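Local coordinates for protein oxidoreductase, iron/ascorbate family (PDB 3ON7) that probably uses iron(II), dioxygen and 2-oxoglutarate to oxidise L-arginine and to form ethylene, as a member of the iron/ascorbate-dependent oxidoreductase family, at residues Asn52-Ala55 / Lys56-Phe59; Ile234-Glu237 / Gly238-Lys241. All blocks are in the same frame, centred on the assembly; numbering follows the deposited sequence. Where two conformers were deposited one is given.

Interaction 1. Residues Asn52-Ala55 / Lys56-Phe59; sequences NSEA and KNEF
Glu54 O receives the backbone N of Asn57 at 3.2 Å, and Ala55 O receives Glu58 N in the same i to i+3 pattern, which makes residues 55-58 a short 3-10 segment. The side chain of Asn57 folds back over this turn: with CG beside its own backbone N (chi1 -64°), ND2 makes a weak bond to Glu54 O at 3.0 Å and a second, also weak, to Glu54 OE1 at 3.4 Å. The Glu54 and Asn57 side chains run side by side, pointing the same way, with the carboxylate and amide planes 56° apart. In Lys56, CG sits between the backbone N and the carbonyl carbon (chi1 61°) and the chain is extended beyond it, which carries CG, CD and CE past Ser53 O, CD at 3.1 Å. Its NZ stays 4.2 Å from Glu54 OE2, beyond a salt bridge; it pairs instead with Glu88 OE1 in a salt bridge and hydrogen-bonds to Phe51 O. Shortened to an alanine here, the side chain would no longer reach Glu88 or Phe51 O, and both would probably be left without this partner. The turn lies in the loop that leaves helix 37-51 for strand 68-70: Lys56 touches Phe50 of the helix, and Lys56 and Asn57 pack on Phe69 of the strand.

Interaction 2. Residues Ile234-Glu237 / Gly238-Lys241; sequences INPE and GTDK
Thr239 grips the carbonyl oxygen of Pro236 twice, once through its backbone and once through its side chain. Its N reaches Pro236 O at 3.0 Å in a nearly straight bond (165° at the hydrogen), which closes a type II beta turn from Pro236 to Thr239. Its hydroxyl gives a second, shorter bond, OG1 to Pro236 O at 2.7 Å, and arrives in the carbonyl plane on a lone pair. The first torsion of Thr239 (chi1 -55°) sets OG1 beside the residue's own N, and this is what lets both donors converge on one acceptor.

Thr239 OG1 also lies against the proline ring, 3.2 Å from Pro236 CD. On its other branch Thr239 meets Asn235: CG2 is 3.9 Å from Asn235 OD1, the two side chains crossing at about a right angle. That amide is itself fixed from outside the turn, OD1 taking a bond from Arg170 NE and ND2 giving one to Gly167 O.

At the corner, Gly238 has a positive phi of 109°, where a beta carbon would collide with Glu237 O; the absence of a side chain therefore suits the third position of the type II turn. CB and CG of Glu237 lie by Gly238 N without a hydrogen bond.

This surface turn belongs to the connection from strand 231-234 to strand 245-252, and Asn235, Thr239 and Lys241 all touch Met166 in a neighbouring loop, just ahead of strand 169-174.

In the fold
Interaction 1 precedes interaction 2 along the chain, the first in the part related to the N-terminal region of plant-type dioxygenases, the second in the 2OG-Fe(II) oxygenase part. Their centres are 28 Å apart and their nearest atoms about 12 Å, so they do not touch. Residues 52-59 lie between helix 37-51 and strand 68-70, outermost in the larger sheet within this chain. Residues 234-241 bridge strand 231-234 of the smaller sheet and strand 245-252 of the larger, two sheets consistent with the double-stranded beta-helix (jelly-roll) core of 2-oxoglutarate/iron(II) oxygenases. Strand 231-234 begins with His231, which with His174 and Asp176 may form an iron site, unoccupied here; both interactions are local surface turns.

Interaction 1. Residues Asn52-Ala55 / Lys56-Phe59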
# COMPACT_ATOMS: atom_id res chain seq x y z
N ASN B 52 4.09 -27.10 -12.96
CA ASN B 52 3.52 -27.91 -14.04
C ASN B 52 2.11 -28.45 -13.77
O ASN B 52 1.57 -29.16 -14.62
CB ASN B 52 4.50 -29.04 -14.43
CG ASN B 52 5.63 -28.54 -15.30
OD1 ASN B 52 5.63 -27.39 -15.72
ND2 ASN B 52 6.60 -29.41 -15.58
N SER B 53 1.52 -28.13 -12.61
CA SER B 53 0.17 -28.53 -12.19
C SER B 53 -0.76 -27.33 -12.09
O SER B 53 -0.29 -26.22 -11.81
CB SER B 53 0.25 -29.13 -10.78
OG SER B 53 0.56 -28.14 -9.78
N GLU B 54 -2.07 -27.55 -12.23
CA GLU B 54 -3.00 -26.44 -12.00
C GLU B 54 -3.34 -26.31 -10.50
O GLU B 54 -3.99 -25.34 -10.07
CB GLU B 54 -4.24 -26.53 -12.93
CG GLU B 54 -3.94 -26.32 -14.49
CD GLU B 54 -3.01 -25.11 -14.84
OE1 GLU B 54 -3.45 -23.93 -14.74
OE2 GLU B 54 -1.83 -25.34 -15.24
N ALA B 55 -2.86 -27.26 -9.70
CA ALA B 55 -3.01 -27.17 -8.24
C ALA B 55 -2.30 -25.97 -7.64
O ALA B 55 -2.59 -25.58 -6.53
CB ALA B 55 -2.49 -28.46 -7.57
N LYS B 56 -1.32 -25.41 -8.37
CA LYS B 56 -0.61 -24.22 -7.94
C LYS B 56 -1.53 -23.04 -7.67
O LYS B 56 -1.24 -22.20 -6.80
CB LYS B 56 0.42 -23.78 -8.98
CG LYS B 56 -0.16 -23.41 -10.34
CD LYS B 56 0.92 -23.39 -11.41
CE LYS B 56 0.32 -23.01 -12.75
NZ LYS B 56 1.32 -22.98 -13.81
N ASN B 57 -2.64 -22.98 -8.42
CA ASN B 57 -3.57 -21.87 -8.32
C ASN B 57 -4.24 -21.76 -6.96
O ASN B 57 -4.78 -20.71 -6.63
CB ASN B 57 -4.63 -21.95 -9.43
CG ASN B 57 -4.02 -21.79 -10.83
OD1 ASN B 57 -3.39 -20.77 -11.15
ND2 ASN B 57 -4.20 -22.81 -11.67
N GLU B 58 -4.20 -22.83 -6.16
CA GLU B 58 -4.63 -22.78 -4.77
C GLU B 58 -3.77 -21.87 -3.89
O GLU B 58 -4.17 -21.51 -2.79
CB GLU B 58 -4.62 -24.18 -4.13
CG GLU B 58 -5.71 -25.15 -4.61
CD GLU B 58 -5.41 -26.61 -4.25
OE1 GLU B 58 -4.73 -26.87 -3.21
OE2 GLU B 58 -5.84 -27.51 -5.01
N PHE B 59 -2.57 -21.54 -4.35
CA PHE B 59 -1.66 -20.72 -3.56
C PHE B 59 -1.51 -19.29 -4.09
O PHE B 59 -0.50 -18.65 -3.82
CB PHE B 59 -0.31 -21.43 -3.46
CG PHE B 59 -0.41 -22.78 -2.81
CD1 PHE B 59 -0.74 -23.90 -3.57
CD2 PHE B 59 -0.24 -22.93 -1.45
CE1 PHE B 59 -0.87 -25.15 -2.98
CE2 PHE B 59 -0.37 -24.18 -0.85
CZ PHE B 59 -0.69 -25.28 -1.62

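Interaction 2. Residues Ile234-Glu237 / Gly238-Lys241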
# COMPACT_ATOMS: atom_id res chain seq x y z
N ILE B 234 20.28 -12.46 -21.08
CA ILE B 234 19.96 -12.55 -22.51
C ILE B 234 19.66 -14.00 -22.87
O ILE B 234 19.95 -14.89 -22.08
CB ILE B 234 21.07 -11.95 -23.43
CG1 ILE B 234 22.39 -12.72 -23.34
CG2 ILE B 234 21.28 -10.50 -23.11
CD1 ILE B 234 23.39 -12.39 -24.47
N ASN B 235 19.03 -14.22 -24.02
CA ASN B 235 18.82 -15.57 -24.59
C ASN B 235 19.77 -15.70 -25.77
O ASN B 235 19.44 -15.29 -26.89
CB ASN B 235 17.37 -15.78 -25.08
CG ASN B 235 16.37 -15.87 -23.93
OD1 ASN B 235 16.63 -16.53 -22.94
ND2 ASN B 235 15.23 -15.20 -24.07
N PRO B 236 20.97 -16.22 -25.52
CA PRO B 236 21.95 -16.26 -26.59
C PRO B 236 21.58 -17.30 -27.64
O PRO B 236 20.73 -18.14 -27.39
CB PRO B 236 23.26 -16.63 -25.87
CG PRO B 236 22.85 -17.29 -24.63
CD PRO B 236 21.52 -16.73 -24.25
N GLU B 237 22.20 -17.19 -28.81
CA GLU B 237 21.93 -18.06 -29.93
C GLU B 237 22.10 -19.50 -29.46
O GLU B 237 23.08 -19.83 -28.82
CB GLU B 237 22.86 -17.71 -31.09
CG GLU B 237 22.73 -18.57 -32.33
CD GLU B 237 21.34 -18.56 -32.95
OE1 GLU B 237 20.71 -17.47 -33.05
OE2 GLU B 237 20.88 -19.66 -33.35
N GLY B 238 21.10 -20.33 -29.71
CA GLY B 238 21.11 -21.72 -29.24
C GLY B 238 20.13 -22.03 -28.12
O GLY B 238 19.76 -23.18 -27.93
N THR B 239 19.73 -21.01 -27.37
CA THR B 239 18.73 -21.16 -26.32
C THR B 239 17.46 -21.81 -26.89
O THR B 239 16.91 -21.34 -27.88
CB THR B 239 18.38 -19.79 -25.65
OG1 THR B 239 19.57 -19.15 -25.16
CG2 THR B 239 17.39 -19.98 -24.50
N ASP B 240 17.03 -22.90 -26.27
CA ASP B 240 15.89 -23.66 -26.75
C ASP B 240 14.63 -23.12 -26.08
O ASP B 240 14.45 -23.30 -24.89
CB ASP B 240 16.10 -25.14 -26.42
CG ASP B 240 15.02 -26.05 -27.00
OD1 ASP B 240 13.95 -25.58 -27.42
OD2 ASP B 240 15.26 -27.27 -27.03
N LYS B 241 13.77 -22.49 -26.86
CA LYS B 241 12.58 -21.83 -26.32
C LYS B 241 11.57 -22.80 -25.68
O LYS B 241 10.81 -22.40 -24.82
CB LYS B 241 11.89 -20.98 -27.39
CG LYS B 241 11.09 -21.77 -28.39
CD LYS B 241 10.45 -20.87 -29.41
CE LYS B 241 9.39 -21.60 -30.23
NZ LYS B 241 8.62 -20.73 -31.18